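Local coordinates for protein ribonucleoside-diphosphate reductase subunit beta (Bacillus halodurans C-125, PDB 2RCC) that probably forms the di-iron, radical-generating small subunit of a class I ribonucleotide reductase, which makes deoxyribonucleotides for DNA synthesis from ribonucleotides, at residues N17-I22 with L103-L108; S61-Q66 with Q204-T209; F287-R292 with K300-I305. All blocks are in the same frame, centred on the assembly; numbering follows the deposited sequence.

Interaction 1: N17-I22 with L103-L108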
loop_
_atom_site.group_PDB
_atom_site.type_symbol
_atom_site.label_atom_id
_atom_site.label_comp_id
_atom_site.label_asym_id
_atom_site.label_seq_id
_atom_site.Cartn_x
_atom_site.Cartn_y
_atom_site.Cartn_z
ATOM N N ASN A 17 15.399 -2.716 14.209
ATOM C CA ASN A 17 14.079 -2.469 13.628
ATOM C C ASN A 17 13.922 -1.016 13.228
ATOM O O ASN A 17 13.335 -0.745 12.171
ATOM C CB ASN A 17 12.951 -2.919 14.596
ATOM C CG ASN A 17 12.996 -4.429 14.918
ATOM O OD1 ASN A 17 13.625 -5.218 14.200
ATOM N ND2 ASN A 17 12.294 -4.829 15.995
ATOM N N ALA A 18 14.482 -0.094 14.029
ATOM C CA ALA A 18 14.491 1.331 13.730
ATOM C C ALA A 18 15.651 1.566 12.746
ATOM O O ALA A 18 16.817 1.198 13.010
ATOM C CB ALA A 18 14.657 2.173 14.986
ATOM N N SER A 19 15.338 2.208 11.628
ATOM C CA SER A 19 16.311 2.471 10.585
ATOM C C SER A 19 17.453 3.356 11.028
ATOM O O SER A 19 17.239 4.253 11.823
ATOM C CB SER A 19 15.592 3.194 9.418
ATOM O OG SER A 19 16.481 3.450 8.362
ATOM N N THR A 20 18.652 3.113 10.509
ATOM C CA THR A 20 19.784 4.004 10.691
ATOM C C THR A 20 19.941 4.980 9.513
ATOM O O THR A 20 20.898 5.733 9.482
ATOM C CB THR A 20 21.098 3.242 10.783
ATOM O OG1 THR A 20 21.351 2.584 9.538
ATOM C CG2 THR A 20 21.060 2.222 11.940
ATOM N N GLY A 21 19.030 5.004 8.545
ATOM C CA GLY A 21 19.195 5.920 7.424
ATOM C C GLY A 21 18.159 5.647 6.373
ATOM O O GLY A 21 17.767 4.513 6.177
ATOM N N ILE A 22 17.724 6.690 5.696
ATOM C CA ILE A 22 16.680 6.621 4.666
ATOM C C ILE A 22 17.146 5.898 3.391
ATOM O O ILE A 22 16.363 5.172 2.792
ATOM C CB ILE A 22 16.165 8.077 4.288
ATOM C CG1 ILE A 22 15.442 8.735 5.452
ATOM C CG2 ILE A 22 15.201 8.052 3.110
ATOM C CD1 ILE A 22 15.161 10.229 5.172
ATOM N N LEU A 103 14.270 2.707 -0.283
ATOM C CA LEU A 103 14.113 3.247 1.053
ATOM C C LEU A 103 14.482 2.191 2.080
ATOM O O LEU A 103 13.813 1.160 2.176
ATOM C CB LEU A 103 12.694 3.666 1.306
ATOM C CG LEU A 103 12.233 4.949 0.625
ATOM C CD1 LEU A 103 10.713 5.027 0.628
ATOM C CD2 LEU A 103 12.863 6.188 1.246
ATOM N N THR A 104 15.495 2.459 2.893
ATOM C CA THR A 104 15.960 1.490 3.910
ATOM C C THR A 104 15.398 1.839 5.281
ATOM O O THR A 104 16.135 1.905 6.279
ATOM C CB THR A 104 17.507 1.410 3.897
ATOM O OG1 THR A 104 17.994 2.737 3.941
ATOM C CG2 THR A 104 18.010 0.743 2.662
ATOM N N ASP A 105 14.087 2.108 5.296
ATOM C CA ASP A 105 13.303 2.370 6.514
ATOM C C ASP A 105 11.996 1.680 6.271
ATOM O O ASP A 105 11.278 2.030 5.298
ATOM C CB ASP A 105 13.108 3.867 6.771
ATOM C CG ASP A 105 12.306 4.182 8.054
ATOM O OD1 ASP A 105 11.198 3.656 8.227
ATOM O OD2 ASP A 105 12.739 5.054 8.837
ATOM N N SER A 106 11.661 0.735 7.152
ATOM C CA SER A 106 10.454 -0.070 6.998
ATOM C C SER A 106 9.190 0.742 7.182
ATOM O O SER A 106 8.166 0.419 6.546
ATOM C CB SER A 106 10.447 -1.273 7.941
ATOM O OG SER A 106 10.581 -0.876 9.280
ATOM N N SER A 107 9.230 1.762 8.058
ATOM C CA SER A 107 8.084 2.650 8.268
ATOM C C SER A 107 7.795 3.481 7.021
ATOM O O SER A 107 6.641 3.654 6.652
ATOM C CB SER A 107 8.203 3.551 9.514
ATOM O OG SER A 107 9.196 4.541 9.356
ATOM N N LEU A 108 8.829 4.001 6.365
ATOM C CA LEU A 108 8.629 4.769 5.144
ATOM C C LEU A 108 8.164 3.858 3.999
ATOM O O LEU A 108 7.300 4.254 3.208
ATOM C CB LEU A 108 9.913 5.527 4.746
ATOM C CG LEU A 108 10.447 6.545 5.788
ATOM C CD1 LEU A 108 11.657 7.322 5.251
ATOM C CD2 LEU A 108 9.375 7.527 6.249
HETATM O O HOH W 1 13.342 0.510 9.442
HETATM O O HOH W 2 10.778 1.150 11.084
HETATM O O HOH W 3 12.391 -2.502 10.370
HETATM O O HOH W 4 12.535 3.196 11.164
#
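Residues 19-22 of the N-terminal loop pass roughly antiparallel to 103-105, Ser19 beside Asp105 (CA atoms 5.1 Å apart) and Ile22 beside Thr104, and the backbones are joined directly where Thr104 N donates to Ile22 O (2.9 Å, N-H...O angle 164°). The side chain of Thr104 adds a second link: its OG1 reaches Gly21 O from above the carbonyl plane and also takes a bond from Gly25 N. Ser19 works in both directions. With OG anti to its own nitrogen (chi1 -179°), the hydroxyl donates to Thr104 O at 2.6 Å while accepting from Gly21 N, the bond that defines an ST turn. Beside these polar links Ile22 CG2 lies alongside Leu103 CD2 (3.5 Å), and Ile22 CG1 meets Leu108 CD1. Toward Asn17 the contact runs through water: water 1 donates to Asn17 O and accepts from Ser106 N (2.8 Å), and water 3 ties the same carbonyl to Ser106 OG. Asn17 itself bonds Ser28 through OD1 and Phe143 O of the second subunit through ND2. Asp105 OD1 accepts a capping bond from Leu108 N (3.0 Å), as the N-cap residue of helix 106-133, a long helix of the ferritin-like bundle.

Interaction 2: S61-Q66 with Q204-T209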
loop_
_atom_site.group_PDB
_atom_site.type_symbol
_atom_site.label_atom_id
_atom_site.label_comp_id
_atom_site.label_asym_id
_atom_site.label_seq_id
_atom_site.Cartn_x
_atom_site.Cartn_y
_atom_site.Cartn_z
ATOM N N SER A 61 -26.132 11.124 -8.181
ATOM C CA SER A 61 -27.417 11.398 -8.835
ATOM C C SER A 61 -27.689 12.840 -9.115
ATOM O O SER A 61 -28.150 13.153 -10.207
ATOM C CB SER A 61 -28.573 10.900 -7.977
ATOM O OG SER A 61 -28.326 9.573 -7.599
ATOM N N HIS A 62 -27.426 13.705 -8.126
ATOM C CA HIS A 62 -27.703 15.134 -8.278
ATOM C C HIS A 62 -26.722 15.734 -9.271
ATOM O O HIS A 62 -27.129 16.494 -10.126
ATOM C CB HIS A 62 -27.706 15.892 -6.943
ATOM C CG HIS A 62 -28.269 17.274 -7.058
ATOM N ND1 HIS A 62 -29.547 17.516 -7.523
ATOM C CD2 HIS A 62 -27.732 18.488 -6.784
ATOM C CE1 HIS A 62 -29.767 18.820 -7.538
ATOM N NE2 HIS A 62 -28.688 19.432 -7.078
ATOM N N ASP A 63 -25.438 15.395 -9.151
ATOM C CA ASP A 63 -24.467 15.806 -10.144
ATOM C C ASP A 63 -24.942 15.386 -11.549
ATOM O O ASP A 63 -24.894 16.184 -12.469
ATOM C CB ASP A 63 -23.064 15.215 -9.857
ATOM C CG ASP A 63 -22.298 15.959 -8.777
ATOM O OD1 ASP A 63 -22.896 16.410 -7.787
ATOM O OD2 ASP A 63 -21.051 16.066 -8.900
ATOM N N ALA A 64 -25.404 14.137 -11.695
ATOM C CA ALA A 64 -25.912 13.603 -12.967
ATOM C C ALA A 64 -27.049 14.450 -13.529
ATOM O O ALA A 64 -27.051 14.766 -14.723
ATOM C CB ALA A 64 -26.353 12.121 -12.794
ATOM N N LYS A 65 -27.983 14.850 -12.663
ATOM C CA LYS A 65 -29.091 15.708 -13.062
ATOM C C LYS A 65 -28.624 17.130 -13.368
ATOM O O LYS A 65 -29.164 17.756 -14.271
ATOM C CB LYS A 65 -30.179 15.751 -11.981
ATOM C CG LYS A 65 -30.905 14.435 -11.763
ATOM N N GLN A 66 -27.654 17.664 -12.609
ATOM C CA GLN A 66 -27.149 19.032 -12.865
ATOM C C GLN A 66 -26.273 19.170 -14.095
ATOM O O GLN A 66 -26.221 20.263 -14.668
ATOM C CB GLN A 66 -26.313 19.566 -11.695
ATOM C CG GLN A 66 -27.100 20.081 -10.514
ATOM C CD GLN A 66 -26.202 20.656 -9.466
ATOM O OE1 GLN A 66 -25.193 20.045 -9.114
ATOM N NE2 GLN A 66 -26.558 21.847 -8.943
ATOM N N GLN A 204 -22.752 25.989 -6.165
ATOM C CA GLN A 204 -23.714 24.905 -5.983
ATOM C C GLN A 204 -23.909 23.931 -7.160
ATOM O O GLN A 204 -24.943 23.295 -7.244
ATOM C CB GLN A 204 -25.061 25.498 -5.558
ATOM C CG GLN A 204 -24.996 26.514 -4.404
ATOM C CD GLN A 204 -25.077 25.864 -3.047
ATOM O OE1 GLN A 204 -26.167 25.495 -2.604
ATOM N NE2 GLN A 204 -23.939 25.759 -2.354
ATOM N N LYS A 205 -22.923 23.803 -8.047
ATOM C CA LYS A 205 -22.991 22.870 -9.169
ATOM C C LYS A 205 -21.938 21.761 -9.004
ATOM O O LYS A 205 -20.820 22.028 -8.600
ATOM C CB LYS A 205 -22.761 23.604 -10.496
ATOM C CG LYS A 205 -23.870 24.632 -10.913
ATOM C CD LYS A 205 -25.209 23.940 -11.305
ATOM C CE LYS A 205 -26.208 24.834 -12.118
ATOM N NZ LYS A 205 -27.641 24.281 -12.164
HETATM N N MSE A 206 -22.307 20.515 -9.274
HETATM C CA MSE A 206 -21.347 19.405 -9.269
HETATM C C MSE A 206 -20.592 19.275 -7.946
HETATM O O MSE A 206 -19.373 19.080 -7.907
HETATM C CB MSE A 206 -20.367 19.517 -10.458
HETATM C CG MSE A 206 -21.052 19.743 -11.833
HETATM SE SE MSE A 206 -22.524 18.501 -12.201
HETATM C CE MSE A 206 -21.363 16.996 -12.583
ATOM N N VAL A 207 -21.363 19.346 -6.870
ATOM C CA VAL A 207 -20.832 19.364 -5.517
ATOM C C VAL A 207 -20.280 17.994 -5.062
ATOM O O VAL A 207 -19.263 17.936 -4.352
ATOM C CB VAL A 207 -21.908 19.881 -4.527
ATOM C CG1 VAL A 207 -21.402 19.791 -3.082
ATOM C CG2 VAL A 207 -22.315 21.328 -4.873
ATOM N N SER A 208 -20.942 16.902 -5.445
ATOM C CA SER A 208 -20.429 15.556 -5.124
ATOM C C SER A 208 -19.076 15.283 -5.780
ATOM O O SER A 208 -18.181 14.716 -5.158
ATOM C CB SER A 208 -21.434 14.485 -5.487
ATOM O OG SER A 208 -22.540 14.593 -4.631
ATOM N N THR A 209 -18.917 15.712 -7.030
ATOM C CA THR A 209 -17.630 15.609 -7.727
ATOM C C THR A 209 -16.551 16.405 -6.995
ATOM O O THR A 209 -15.480 15.905 -6.740
ATOM C CB THR A 209 -17.740 16.128 -9.168
ATOM O OG1 THR A 209 -18.695 15.350 -9.899
ATOM C CG2 THR A 209 -16.348 16.120 -9.854
HETATM O O HOH W 5 -24.728 14.033 -6.705
HETATM O O HOH W 6 -24.359 18.711 -7.081
#
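Asp63 and Gln66, one turn apart on the short helix 61-66, grip the loop before helix 207-237 and the first turn of that helix in a largely polar contact at one end of the ferritin-like bundle. The loop opens with the Schellman motif that ends helix 191-202, Gln204 being its C-prime residue. Gln66 reads the backbone there with both ends of its amide: NE2 donates to Gln204 O in the carbonyl plane, on a lone pair (2.8 Å, 168°), while OE1 accepts from Met206 N at 2.9 Å, the donor standing above the amide carbonyl plane. Its nitrogen also rests against Lys205 CD, whose chain carries NZ on to Thr69. Met206, present as selenomethionine and bent at chi2 and chi3, folds its selenium back to within 3.3 Å of Asp63 O and its CE against Asp63 CB; it also packs on Phe78 and Leu133. Water 6 donates to Asp63 OD1 and Gln66 OE1 and accepts from Val207 N, joining the two side chains to the helix start. The carboxylate spans the first turn of that helix, where the helix dipole would probably favour its negative charge. Ser208 N meets OD1 on its syn side (3.1 Å), whereas OD2 takes two donors, Thr209 N at 2.9 Å from the syn side and Thr209 OG1 at 2.7 Å nearly along the C-O bond.

Interaction 3: F287-R292 with K300-I305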
loop_
_atom_site.group_PDB
_atom_site.type_symbol
_atom_site.label_atom_id
_atom_site.label_comp_id
_atom_site.label_asym_id
_atom_site.label_seq_id
_atom_site.Cartn_x
_atom_site.Cartn_y
_atom_site.Cartn_z
ATOM N N PHE A 287 1.797 31.048 -6.668
ATOM C CA PHE A 287 1.626 30.945 -5.216
ATOM C C PHE A 287 1.828 29.491 -4.724
ATOM O O PHE A 287 2.488 29.261 -3.699
ATOM C CB PHE A 287 0.223 31.454 -4.862
ATOM C CG PHE A 287 -0.112 31.386 -3.409
ATOM C CD1 PHE A 287 0.303 32.394 -2.550
ATOM C CD2 PHE A 287 -0.872 30.341 -2.898
ATOM C CE1 PHE A 287 -0.024 32.359 -1.210
ATOM C CE2 PHE A 287 -1.197 30.303 -1.545
ATOM C CZ PHE A 287 -0.772 31.324 -0.708
ATOM N N ILE A 288 1.265 28.508 -5.432
ATOM C CA ILE A 288 1.462 27.087 -5.067
ATOM C C ILE A 288 2.922 26.699 -5.225
ATOM O O ILE A 288 3.461 26.024 -4.341
ATOM C CB ILE A 288 0.587 26.090 -5.886
ATOM C CG1 ILE A 288 -0.917 26.366 -5.704
ATOM C CG2 ILE A 288 0.866 24.652 -5.468
ATOM C CD1 ILE A 288 -1.338 26.524 -4.275
ATOM N N ALA A 289 3.565 27.132 -6.314
ATOM C CA ALA A 289 4.993 26.857 -6.514
ATOM C C ALA A 289 5.802 27.405 -5.307
ATOM O O ALA A 289 6.674 26.711 -4.796
ATOM C CB ALA A 289 5.513 27.454 -7.842
ATOM N N ASN A 290 5.462 28.621 -4.849
ATOM C CA ASN A 290 6.112 29.255 -3.692
ATOM C C ASN A 290 5.883 28.468 -2.423
ATOM O O ASN A 290 6.812 28.325 -1.634
ATOM C CB ASN A 290 5.650 30.711 -3.420
ATOM C CG ASN A 290 6.119 31.710 -4.438
ATOM O OD1 ASN A 290 7.084 31.494 -5.186
ATOM N ND2 ASN A 290 5.449 32.860 -4.443
ATOM N N LYS A 291 4.653 27.992 -2.210
ATOM C CA LYS A 291 4.333 27.200 -1.019
ATOM C C LYS A 291 5.186 25.922 -0.939
ATOM O O LYS A 291 5.713 25.594 0.127
ATOM C CB LYS A 291 2.835 26.862 -0.998
ATOM C CG LYS A 291 2.366 26.043 0.199
ATOM C CD LYS A 291 0.896 25.662 0.069
ATOM N N ARG A 292 5.287 25.200 -2.049
ATOM C CA ARG A 292 6.109 23.990 -2.122
ATOM C C ARG A 292 7.570 24.275 -1.878
ATOM O O ARG A 292 8.240 23.479 -1.228
ATOM C CB ARG A 292 5.962 23.258 -3.458
ATOM C CG ARG A 292 4.493 22.811 -3.810
ATOM C CD ARG A 292 3.677 22.312 -2.562
ATOM N NE ARG A 292 2.300 21.998 -2.897
ATOM C CZ ARG A 292 1.325 21.716 -2.033
ATOM N NH1 ARG A 292 1.474 21.780 -0.729
ATOM N NH2 ARG A 292 0.139 21.440 -2.501
ATOM N N LYS A 300 11.587 31.032 -2.334
ATOM C CA LYS A 300 10.433 31.171 -3.225
ATOM C C LYS A 300 10.857 31.541 -4.643
ATOM O O LYS A 300 11.547 32.533 -4.799
ATOM C CB LYS A 300 9.501 32.276 -2.716
ATOM C CG LYS A 300 8.822 31.964 -1.422
ATOM C CD LYS A 300 7.874 33.065 -1.042
ATOM C CE LYS A 300 7.094 32.714 0.221
ATOM N NZ LYS A 300 6.234 33.826 0.701
ATOM N N PRO A 301 10.466 30.757 -5.679
ATOM C CA PRO A 301 10.817 31.208 -7.043
ATOM C C PRO A 301 10.166 32.537 -7.474
ATOM O O PRO A 301 10.739 33.247 -8.304
ATOM C CB PRO A 301 10.335 30.058 -7.940
ATOM C CG PRO A 301 9.454 29.191 -7.093
ATOM C CD PRO A 301 9.768 29.456 -5.673
ATOM N N TYR A 302 9.009 32.883 -6.899
ATOM C CA TYR A 302 8.252 34.088 -7.242
ATOM C C TYR A 302 8.033 34.928 -5.985
ATOM O O TYR A 302 6.891 35.135 -5.566
ATOM C CB TYR A 302 6.902 33.717 -7.891
ATOM C CG TYR A 302 7.036 32.750 -9.042
ATOM C CD1 TYR A 302 7.593 33.157 -10.246
ATOM C CD2 TYR A 302 6.618 31.417 -8.920
ATOM C CE1 TYR A 302 7.737 32.266 -11.305
ATOM C CE2 TYR A 302 6.754 30.512 -9.982
ATOM C CZ TYR A 302 7.309 30.954 -11.170
ATOM O OH TYR A 302 7.453 30.097 -12.224
ATOM N N PRO A 303 9.123 35.517 -5.436
ATOM C CA PRO A 303 8.999 36.295 -4.191
ATOM C C PRO A 303 7.984 37.418 -4.258
ATOM O O PRO A 303 7.402 37.733 -3.237
ATOM C CB PRO A 303 10.413 36.831 -3.941
ATOM C CG PRO A 303 11.092 36.751 -5.247
ATOM C CD PRO A 303 10.495 35.571 -5.965
ATOM N N GLU A 304 7.755 37.998 -5.438
ATOM C CA GLU A 304 6.726 39.022 -5.600
ATOM C C GLU A 304 5.316 38.515 -5.291
ATOM O O GLU A 304 4.490 39.291 -4.844
ATOM C CB GLU A 304 6.769 39.676 -6.996
ATOM C CG GLU A 304 6.205 38.878 -8.215
ATOM C CD GLU A 304 7.101 37.747 -8.718
ATOM O OE1 GLU A 304 8.054 37.349 -8.028
ATOM O OE2 GLU A 304 6.842 37.259 -9.837
ATOM N N ILE A 305 5.039 37.226 -5.517
ATOM C CA ILE A 305 3.703 36.671 -5.243
ATOM C C ILE A 305 3.639 36.246 -3.772
ATOM O O ILE A 305 4.089 35.149 -3.412
ATOM C CB ILE A 305 3.318 35.472 -6.188
ATOM C CG1 ILE A 305 3.562 35.815 -7.665
ATOM C CG2 ILE A 305 1.855 35.047 -5.947
ATOM C CD1 ILE A 305 2.851 37.049 -8.156
#
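With chi1 at -70°, Asn290 sets CG anti to its own carbonyl carbon, and chi2 of -20° turns the amide so that OD1 and ND2 both face the backbone of 300-305. OD1 accepts from Tyr302 N in its carbonyl plane, on a lone pair (2.9 Å, 151°). ND2 donates to Tyr302 O, also at 2.9 Å, from above the carbonyl plane, so one side-chain amide bonds both the N-H and the C=O of a single residue; a weak bond from ND2 to Ile305 O adds a third attachment. The buried amide thus has partners at both ends, and its rotation is fixed. Tyr302 O is shared: Ile305 N, closing the type I turn from Tyr302 to Ile305, reaches it from the face opposite to that used by ND2.

Carbon atoms pack beside these bonds. Lys300 crosses Asn290 at about a right angle, its CG and CD each 4.0 Å from Asn290 CB, while Pro301 CD comes to 3.4 Å from Asn290 OD1. Ala289 CB sits at the edge of the Tyr302 ring, 3.9 Å from CE2, and the ring also touches Met255 and Ala258 of helix 244-268. At the other end Ile305 CG2 packs against Phe287 CB (4.1 Å). Away from the probable iron ligands, the chain leaving helix 278-295 therefore folds back along that same helix, where a buried asparagine side chain holds a type I beta turn by its backbone.

Interactions 1 and 2 lie on opposite sides of the chain's centre, their centres 44 Å apart, and their segments alternate along the sequence. Both involve the start of a long bundle helix: 106-133 in interaction 1 and 207-237 in interaction 2. These helices also carry Glu119, His122, Glu220 and His223, probable iron ligands, and the probable active-site Tyr126. The Thr209 side chain of interaction 2 is about 7 Å from that of Tyr126, and the Leu108 side chain of interaction 1 is about 12 Å from that of His223. Interaction 3 follows both in sequence, with centres 32 Å from interaction 1 and 33 Å from interaction 2, away from these sites.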